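Local atomic coordinates of putative glucarate dehydratase (Pseudomonas fluorescens, PDB entry 4IT1), a protein that probably dehydrates D-glucarate to 5-dehydro-4-deoxy-D-glucarate, using magnesium, as a member of the mandelate racemase/muconate lactonizing enzyme family. Residues A[93-98]-A[138-143]; A[162-167]-A[357-362]; A[171-176]-A[197-202]. One frame throughout, in Å; residues are numbered along the deposited sequence. Where two conformers were deposited one is given.

Interaction 1: A[93-98]-A[138-143]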
loop_
_atom_site.group_PDB
_atom_site.type_symbol
_atom_site.label_atom_id
_atom_site.label_comp_id
_atom_site.label_asym_id
_atom_site.label_seq_id
_atom_site.Cartn_x
_atom_site.Cartn_y
_atom_site.Cartn_z
ATOM N N PHE A 93 -0.552 -1.705 -18.012
ATOM C CA PHE A 93 0.136 -1.108 -16.873
ATOM C C PHE A 93 -0.743 -0.064 -16.207
ATOM O O PHE A 93 -0.630 0.172 -15.001
ATOM C CB PHE A 93 1.464 -0.482 -17.306
ATOM C CG PHE A 93 2.525 -1.492 -17.630
ATOM C CD1 PHE A 93 3.371 -1.969 -16.636
ATOM C CD2 PHE A 93 2.668 -1.981 -18.924
ATOM C CE1 PHE A 93 4.342 -2.910 -16.929
ATOM C CE2 PHE A 93 3.637 -2.924 -19.223
ATOM C CZ PHE A 93 4.477 -3.387 -18.224
ATOM N N ASN A 94 -1.617 0.556 -17.002
ATOM C CA ASN A 94 -2.529 1.578 -16.504
ATOM C C ASN A 94 -3.687 0.958 -15.727
ATOM O O ASN A 94 -4.816 0.890 -16.214
ATOM C CB ASN A 94 -3.042 2.451 -17.650
ATOM C CG ASN A 94 -3.509 3.817 -17.181
ATOM O OD1 ASN A 94 -3.795 4.028 -15.999
ATOM N ND2 ASN A 94 -3.594 4.753 -18.111
ATOM N N LEU A 95 -3.381 0.497 -14.517
ATOM C CA LEU A 95 -4.366 -0.106 -13.632
ATOM C C LEU A 95 -5.307 0.929 -13.013
ATOM O O LEU A 95 -6.434 0.600 -12.654
ATOM C CB LEU A 95 -3.672 -0.920 -12.543
ATOM C CG LEU A 95 -3.152 -2.306 -12.927
ATOM C CD1 LEU A 95 -2.148 -2.784 -11.900
ATOM C CD2 LEU A 95 -4.285 -3.307 -13.051
ATOM N N ASN A 96 -4.841 2.172 -12.889
ATOM C CA ASN A 96 -5.702 3.272 -12.443
ATOM C C ASN A 96 -6.847 3.570 -13.422
ATOM O O ASN A 96 -7.954 3.920 -13.002
ATOM C CB ASN A 96 -4.878 4.533 -12.162
ATOM C CG ASN A 96 -4.057 4.423 -10.887
ATOM O OD1 ASN A 96 -4.365 3.620 -10.003
ATOM N ND2 ASN A 96 -3.000 5.224 -10.788
ATOM N N GLN A 97 -6.563 3.435 -14.720
ATOM C CA GLN A 97 -7.588 3.455 -15.765
ATOM C C GLN A 97 -8.567 2.305 -15.530
ATOM O O GLN A 97 -9.773 2.531 -15.441
ATOM C CB GLN A 97 -6.946 3.335 -17.154
ATOM C CG GLN A 97 -7.909 3.221 -18.328
ATOM C CD GLN A 97 -8.317 4.569 -18.889
ATOM O OE1 GLN A 97 -9.197 5.247 -18.347
ATOM N NE2 GLN A 97 -7.682 4.962 -19.991
ATOM N N LEU A 98 -8.039 1.085 -15.411
ATOM C CA LEU A 98 -8.858 -0.101 -15.128
ATOM C C LEU A 98 -9.803 0.070 -13.928
ATOM O O LEU A 98 -10.931 -0.425 -13.956
ATOM C CB LEU A 98 -7.991 -1.352 -14.931
ATOM C CG LEU A 98 -8.725 -2.601 -14.408
ATOM C CD1 LEU A 98 -9.701 -3.147 -15.441
ATOM C CD2 LEU A 98 -7.784 -3.703 -13.955
ATOM N N VAL A 138 -5.362 -9.132 -11.418
ATOM C CA VAL A 138 -4.495 -10.305 -11.427
ATOM C C VAL A 138 -4.030 -10.627 -12.850
ATOM O O VAL A 138 -2.834 -10.801 -13.085
ATOM C CB VAL A 138 -5.174 -11.518 -10.746
ATOM C CG1 VAL A 138 -4.361 -12.795 -10.928
ATOM C CG2 VAL A 138 -5.387 -11.237 -9.264
ATOM N N ALA A 139 -4.964 -10.666 -13.798
ATOM C CA ALA A 139 -4.637 -10.964 -15.192
ATOM C C ALA A 139 -3.746 -9.900 -15.824
ATOM O O ALA A 139 -2.816 -10.232 -16.561
ATOM C CB ALA A 139 -5.906 -11.159 -16.004
ATOM N N PHE A 140 -4.032 -8.631 -15.530
ATOM C CA PHE A 140 -3.190 -7.505 -15.948
ATOM C C PHE A 140 -1.748 -7.616 -15.438
ATOM O O PHE A 140 -0.809 -7.229 -16.135
ATOM C CB PHE A 140 -3.765 -6.195 -15.422
ATOM C CG PHE A 140 -4.731 -5.520 -16.348
ATOM C CD1 PHE A 140 -5.879 -6.170 -16.790
ATOM C CD2 PHE A 140 -4.520 -4.200 -16.734
ATOM C CE1 PHE A 140 -6.781 -5.522 -17.625
ATOM C CE2 PHE A 140 -5.415 -3.548 -17.569
ATOM C CZ PHE A 140 -6.550 -4.208 -18.009
ATOM N N LEU A 141 -1.581 -8.112 -14.213
ATOM C CA LEU A 141 -0.250 -8.266 -13.622
ATOM C C LEU A 141 0.435 -9.528 -14.122
ATOM O O LEU A 141 1.631 -9.506 -14.416
ATOM C CB LEU A 141 -0.303 -8.244 -12.091
ATOM C CG LEU A 141 -0.615 -6.896 -11.425
ATOM C CD1 LEU A 141 -0.941 -7.081 -9.951
ATOM C CD2 LEU A 141 0.520 -5.898 -11.602
ATOM N N ASP A 142 -0.325 -10.619 -14.225
ATOM C CA ASP A 142 0.168 -11.848 -14.841
ATOM C C ASP A 142 0.638 -11.571 -16.263
ATOM O O ASP A 142 1.607 -12.170 -16.725
ATOM C CB ASP A 142 -0.900 -12.936 -14.853
ATOM C CG ASP A 142 -0.373 -14.268 -15.376
ATOM O OD1 ASP A 142 0.760 -14.649 -15.013
ATOM O OD2 ASP A 142 -1.093 -14.937 -16.145
ATOM N N LEU A 143 -0.044 -10.648 -16.939
ATOM C CA LEU A 143 0.347 -10.225 -18.274
ATOM C C LEU A 143 1.717 -9.563 -18.225
ATOM O O LEU A 143 2.650 -10.008 -18.899
ATOM C CB LEU A 143 -0.671 -9.242 -18.857
ATOM C CG LEU A 143 -0.920 -9.191 -20.370
ATOM C CD1 LEU A 143 -0.969 -7.743 -20.824
ATOM C CD2 LEU A 143 0.112 -9.952 -21.189
#

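Interaction 2: A[162-167]-A[357-362]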
loop_
_atom_site.group_PDB
_atom_site.type_symbol
_atom_site.label_atom_id
_atom_site.label_comp_id
_atom_site.label_asym_id
_atom_site.label_seq_id
_atom_site.Cartn_x
_atom_site.Cartn_y
_atom_site.Cartn_z
ATOM N N ASP A 162 10.171 -18.364 -0.560
ATOM C CA ASP A 162 10.007 -19.130 -1.800
ATOM C C ASP A 162 8.970 -20.238 -1.624
ATOM O O ASP A 162 8.633 -20.958 -2.572
ATOM C CB ASP A 162 11.353 -19.706 -2.274
ATOM C CG ASP A 162 12.082 -20.492 -1.189
ATOM O OD1 ASP A 162 11.425 -21.219 -0.416
ATOM O OD2 ASP A 162 13.326 -20.386 -1.116
ATOM N N GLU A 163 8.483 -20.375 -0.394
ATOM C CA GLU A 163 7.468 -21.354 -0.044
ATOM C C GLU A 163 6.431 -20.708 0.872
ATOM O O GLU A 163 6.788 -20.017 1.832
ATOM C CB GLU A 163 8.102 -22.550 0.651
ATOM C CG GLU A 163 8.905 -23.445 -0.276
ATOM C CD GLU A 163 9.230 -24.787 0.346
ATOM O OE1 GLU A 163 8.964 -24.972 1.554
ATOM O OE2 GLU A 163 9.750 -25.660 -0.378
ATOM N N VAL A 164 5.154 -20.936 0.569
ATOM C CA VAL A 164 4.044 -20.367 1.339
ATOM C C VAL A 164 3.289 -21.475 2.065
ATOM O O VAL A 164 2.711 -22.351 1.420
ATOM C CB VAL A 164 3.069 -19.574 0.440
ATOM C CG1 VAL A 164 1.904 -19.037 1.260
ATOM C CG2 VAL A 164 3.793 -18.431 -0.263
ATOM N N PRO A 165 3.299 -21.447 3.412
ATOM C CA PRO A 165 2.636 -22.511 4.180
ATOM C C PRO A 165 1.103 -22.422 4.109
ATOM O O PRO A 165 0.552 -21.344 3.868
ATOM C CB PRO A 165 3.134 -22.284 5.615
ATOM C CG PRO A 165 3.503 -20.835 5.674
ATOM C CD PRO A 165 3.888 -20.408 4.278
ATOM N N PHE A 166 0.441 -23.562 4.293
ATOM C CA PHE A 166 -1.015 -23.648 4.263
ATOM C C PHE A 166 -1.475 -24.642 5.296
ATOM O O PHE A 166 -0.710 -25.514 5.707
ATOM C CB PHE A 166 -1.510 -24.103 2.892
ATOM C CG PHE A 166 -1.591 -23.003 1.879
ATOM C CD1 PHE A 166 -2.756 -22.254 1.740
ATOM C CD2 PHE A 166 -0.510 -22.721 1.051
ATOM C CE1 PHE A 166 -2.839 -21.246 0.793
ATOM C CE2 PHE A 166 -0.587 -21.708 0.104
ATOM C CZ PHE A 166 -1.755 -20.968 -0.024
ATOM N N SER A 167 -2.730 -24.518 5.713
ATOM C CA SER A 167 -3.294 -25.468 6.658
ATOM C C SER A 167 -4.179 -26.471 5.941
ATOM O O SER A 167 -4.490 -26.322 4.749
ATOM C CB SER A 167 -4.072 -24.750 7.770
ATOM O OG SER A 167 -5.067 -23.897 7.237
ATOM N N VAL A 357 1.299 -13.085 -3.758
ATOM C CA VAL A 357 1.171 -11.886 -2.921
ATOM C C VAL A 357 1.555 -12.249 -1.495
ATOM O O VAL A 357 2.237 -11.486 -0.823
ATOM C CB VAL A 357 -0.222 -11.195 -3.016
ATOM C CG1 VAL A 357 -1.326 -12.062 -2.438
ATOM C CG2 VAL A 357 -0.200 -9.836 -2.334
ATOM N N ALA A 358 1.147 -13.438 -1.064
ATOM C CA ALA A 358 1.575 -13.991 0.213
ATOM C C ALA A 358 3.106 -14.047 0.328
ATOM O O ALA A 358 3.657 -13.962 1.431
ATOM C CB ALA A 358 0.980 -15.376 0.400
ATOM N N ALA A 359 3.774 -14.181 -0.820
ATOM C CA ALA A 359 5.222 -14.344 -0.876
ATOM C C ALA A 359 5.939 -13.009 -0.818
ATOM O O ALA A 359 7.089 -12.943 -0.389
ATOM C CB ALA A 359 5.628 -15.112 -2.129
ATOM N N ALA A 360 5.262 -11.947 -1.251
ATOM C CA ALA A 360 5.860 -10.611 -1.240
ATOM C C ALA A 360 5.644 -9.836 0.060
ATOM O O ALA A 360 6.164 -8.721 0.211
ATOM C CB ALA A 360 5.388 -9.796 -2.435
ATOM N N VAL A 361 4.880 -10.406 0.993
ATOM C CA VAL A 361 4.590 -9.683 2.234
ATOM C C VAL A 361 5.481 -10.141 3.384
ATOM O O VAL A 361 5.538 -11.339 3.700
ATOM C CB VAL A 361 3.075 -9.631 2.614
ATOM C CG1 VAL A 361 2.256 -9.035 1.470
ATOM C CG2 VAL A 361 2.532 -10.990 3.023
ATOM N N PRO A 362 6.193 -9.180 4.000
ATOM C CA PRO A 362 7.144 -9.464 5.071
ATOM C C PRO A 362 6.419 -10.031 6.270
ATOM O O PRO A 362 6.889 -10.995 6.878
ATOM C CB PRO A 362 7.717 -8.082 5.414
ATOM C CG PRO A 362 7.436 -7.232 4.221
ATOM C CD PRO A 362 6.132 -7.742 3.688
#

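Interaction 3: A[171-176]-A[197-202]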
loop_
_atom_site.group_PDB
_atom_site.type_symbol
_atom_site.label_atom_id
_atom_site.label_comp_id
_atom_site.label_asym_id
_atom_site.label_seq_id
_atom_site.Cartn_x
_atom_site.Cartn_y
_atom_site.Cartn_z
ATOM N N PHE A 171 -13.686 -30.137 7.180
ATOM C CA PHE A 171 -15.131 -29.934 7.180
ATOM C C PHE A 171 -15.841 -31.156 7.723
ATOM O O PHE A 171 -15.399 -32.285 7.507
ATOM C CB PHE A 171 -15.633 -29.735 5.755
ATOM C CG PHE A 171 -15.307 -28.400 5.174
ATOM C CD1 PHE A 171 -14.073 -28.168 4.577
ATOM C CD2 PHE A 171 -16.247 -27.373 5.196
ATOM C CE1 PHE A 171 -13.773 -26.933 4.022
ATOM C CE2 PHE A 171 -15.954 -26.135 4.641
ATOM C CZ PHE A 171 -14.714 -25.912 4.055
ATOM N N PHE A 172 -16.954 -30.933 8.411
ATOM C CA PHE A 172 -17.935 -31.988 8.572
ATOM C C PHE A 172 -18.654 -32.133 7.231
ATOM O O PHE A 172 -18.799 -31.156 6.487
ATOM C CB PHE A 172 -18.905 -31.671 9.700
ATOM C CG PHE A 172 -18.243 -31.554 11.042
ATOM C CD1 PHE A 172 -17.961 -32.689 11.796
ATOM C CD2 PHE A 172 -17.883 -30.310 11.552
ATOM C CE1 PHE A 172 -17.343 -32.589 13.039
ATOM C CE2 PHE A 172 -17.271 -30.203 12.796
ATOM C CZ PHE A 172 -16.998 -31.344 13.541
ATOM N N LYS A 173 -19.044 -33.361 6.898
ATOM C CA LYS A 173 -19.730 -33.632 5.639
ATOM C C LYS A 173 -20.628 -34.855 5.763
ATOM O O LYS A 173 -20.427 -35.692 6.649
ATOM C CB LYS A 173 -18.730 -33.791 4.474
ATOM C CG LYS A 173 -17.863 -35.054 4.512
ATOM C CD LYS A 173 -16.773 -35.043 3.441
ATOM C CE LYS A 173 -17.318 -35.279 2.035
ATOM N NZ LYS A 173 -17.951 -36.622 1.874
ATOM N N TYR A 174 -21.634 -34.932 4.891
ATOM C CA TYR A 174 -22.426 -36.151 4.724
ATOM C C TYR A 174 -21.678 -37.071 3.765
ATOM O O TYR A 174 -20.805 -36.617 3.018
ATOM C CB TYR A 174 -23.829 -35.849 4.166
ATOM C CG TYR A 174 -24.762 -35.105 5.107
ATOM C CD1 TYR A 174 -24.795 -35.393 6.475
ATOM C CD2 TYR A 174 -25.639 -34.136 4.620
ATOM C CE1 TYR A 174 -25.655 -34.715 7.330
ATOM C CE2 TYR A 174 -26.507 -33.456 5.467
ATOM C CZ TYR A 174 -26.510 -33.747 6.821
ATOM O OH TYR A 174 -27.364 -33.077 7.668
ATOM N N ALA A 175 -22.029 -38.354 3.779
ATOM C CA ALA A 175 -21.422 -39.333 2.883
ATOM C C ALA A 175 -21.677 -38.982 1.415
ATOM O O ALA A 175 -20.804 -39.154 0.566
ATOM C CB ALA A 175 -21.938 -40.729 3.200
ATOM N N GLN A 176 -22.869 -38.469 1.129
ATOM C CA GLN A 176 -23.271 -38.174 -0.244
ATOM C C GLN A 176 -24.296 -37.047 -0.325
ATOM O O GLN A 176 -25.060 -36.814 0.618
ATOM C CB GLN A 176 -23.853 -39.430 -0.909
ATOM C CG GLN A 176 -24.965 -40.093 -0.108
ATOM C CD GLN A 176 -25.741 -41.128 -0.903
ATOM O OE1 GLN A 176 -25.783 -42.301 -0.530
ATOM N NE2 GLN A 176 -26.369 -40.698 -1.997
ATOM N N VAL A 197 -10.627 -36.876 12.462
ATOM C CA VAL A 197 -9.220 -37.251 12.658
ATOM C C VAL A 197 -8.696 -37.952 11.405
ATOM O O VAL A 197 -7.664 -37.567 10.848
ATOM C CB VAL A 197 -9.036 -38.134 13.917
ATOM C CG1 VAL A 197 -7.692 -38.855 13.900
ATOM C CG2 VAL A 197 -9.169 -37.295 15.184
ATOM N N ALA A 198 -9.451 -38.951 10.952
ATOM C CA ALA A 198 -9.163 -39.677 9.721
ATOM C C ALA A 198 -9.099 -38.760 8.496
ATOM O O ALA A 198 -8.247 -38.946 7.627
ATOM C CB ALA A 198 -10.200 -40.766 9.515
ATOM N N GLN A 199 -9.991 -37.772 8.432
ATOM C CA GLN A 199 -10.027 -36.848 7.294
ATOM C C GLN A 199 -8.762 -35.981 7.248
ATOM O O GLN A 199 -8.197 -35.736 6.175
ATOM C CB GLN A 199 -11.290 -35.974 7.335
ATOM C CG GLN A 199 -11.452 -35.062 6.123
ATOM C CD GLN A 199 -12.485 -33.962 6.329
ATOM O OE1 GLN A 199 -12.157 -32.771 6.307
ATOM N NE2 GLN A 199 -13.739 -34.354 6.525
ATOM N N ALA A 200 -8.327 -35.521 8.420
ATOM C CA ALA A 200 -7.090 -34.745 8.545
ATOM C C ALA A 200 -5.876 -35.589 8.167
ATOM O O ALA A 200 -5.037 -35.160 7.365
ATOM C CB ALA A 200 -6.941 -34.196 9.958
ATOM N N ALA A 201 -5.803 -36.789 8.743
ATOM C CA ALA A 201 -4.742 -37.745 8.430
ATOM C C ALA A 201 -4.567 -37.885 6.921
ATOM O O ALA A 201 -3.446 -37.778 6.414
ATOM C CB ALA A 201 -5.029 -39.096 9.069
ATOM N N ARG A 202 -5.678 -38.079 6.210
ATOM C CA ARG A 202 -5.644 -38.185 4.756
ATOM C C ARG A 202 -4.954 -36.987 4.123
ATOM O O ARG A 202 -4.118 -37.149 3.233
ATOM C CB ARG A 202 -7.049 -38.349 4.181
ATOM C CG ARG A 202 -7.090 -38.195 2.668
ATOM C CD ARG A 202 -8.423 -38.632 2.093
ATOM N NE ARG A 202 -8.544 -38.249 0.687
ATOM C CZ ARG A 202 -9.477 -38.713 -0.140
ATOM N NH1 ARG A 202 -10.380 -39.590 0.296
ATOM N NH2 ARG A 202 -9.503 -38.307 -1.407
#

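Interaction 1: A[93-98]-A[138-143]
F140 reaches from helix 128-148 into the start of helix 95-107, where L95 and L98 receive it. Its CB already makes a contact, meeting L95 CD2 at 3.8 Å. The same methyl stays close as the ring begins: L95 CD2 lies 4.0 Å from F140 CG and 3.8 Å from F140 CD2, an oblique approach as the two side chains run past each other in opposite directions. Beyond that, L98 takes over. Its CD2 stands almost exactly above the middle of the F140 ring, 4.0 Å from the centroid and 3° off the normal, a CH-pi contact over one face, and L98 CD1 lies 4.2 Å from F140 CZ.

All this lies in the N-terminal domain of the enolase-superfamily fold, within its helical part; Y133, about two turns earlier on helix 128-148, also touches both leucines. N94 N-caps helix 95-107: its OD1 accepts from Q97 N at 3.1 Å, with the donor well above the carbonyl plane.

In L95, chi1 of -79° sets CG anti to the carbonyl carbon, and chi2 near 163° then sends CD2 to F140 and L95 CD1 to L141 CD2, 4.1 Å away, the two leucine side chains crossing roughly at right angles. R323 of helix 322-334 touches both L95 and L141, and N96 hydrogen-bonds through ND2 to G158 O and A360 O of the second subunit.

Interaction 2: A[162-167]-A[357-362]
V164 faces helix 348-360 with both of its methyl groups, and each finds a different alanine. V164 CG1 meets A358 CB at 3.9 Å, and V164 CG2 lies 4.2 Å from A359 CB. The division follows from the valine's rotation: CG1 is anti to the backbone N (chi1 178°) and CG2 anti to the carbonyl carbon, which spreads the two branches over two successive residues of the helix. The CB of A358 points toward the strand. Because both partners are alanines, the strand comes close to the helix backbone, with the CA atoms of V164 and A359 6.5 Å apart.

Strand 163-170 is the first strand of the barrel sheet in the C-terminal domain, a modified TIM barrel in this family, and helix 348-360 follows strand 338-341, the seventh, so the contact sets the first strand against the helix that follows the seventh. On the sheet side, V164 pairs through its backbone with V394 of strand 393-395, the eighth, which lies antiparallel beside it. F166, two residues on from the valine, lays its side chain against L351 and M354, earlier in the same helix. Just beyond A360, V361 O accepts a hydrogen bond from R161 NH1.

Interaction 3: A[171-176]-A[197-202]
The side-chain amide of Q199 grips the backbone of F171 by both its polar groups. F171 N donates to Q199 OE1 at 3.2 Å, lying in the carbonyl plane on a lone pair, with an N-H...O angle of 165°. In return Q199 NE2 donates to F171 O at 2.8 Å, and that acceptor sits close to the amide plane of the glutamine. The two bonds together fix which way round the amide lies. With CG anti to the backbone N (chi1 -175°) and the chain extended beyond it, Q199 projects straight out from its helix to meet the peptide. Shortening this residue to an alanine removes both amide groups, which would probably leave F171 N and F171 O without these partners and the loop less firmly tied to the helix.

K173 CD approaches Q199 NE2 only at 4.4 Å, and its charged end turns to other partners: K173 NZ donates to Y174 O at 3.1 Å and to G188 O, and forms a salt bridge with D185. The F171 side chain ends away from the glutamine and touches K215, the predicted proton acceptor.

The paired bonds tie helix 193-207, which packs with A200 on L231 of helix 221-234, to the loop that leaves strand 163-170, while L170 at the end of that strand touches both Q199 and A200.

Overall arrangement
Interactions 1 and 2, with centres 22 Å apart, both meet the second subunit; N96 and A360, one from each, bond to each other across the dimer interface. Interaction 3 is on the far side of the chain's centre from interaction 1, 40 Å between centres. Its first segment follows that of interaction 2 in the chain, in the loop just past strand 163-170. It also comes nearest the active site: the F171 side chain is about 4 Å from that of K215, about 4 Å from a bound tartrate, probably from the crystallisation liquor, that may mark the pocket, and about 9 Å from the magnesium ion. The A358 side chain is about 10 Å from that of H342, the other predicted proton acceptor.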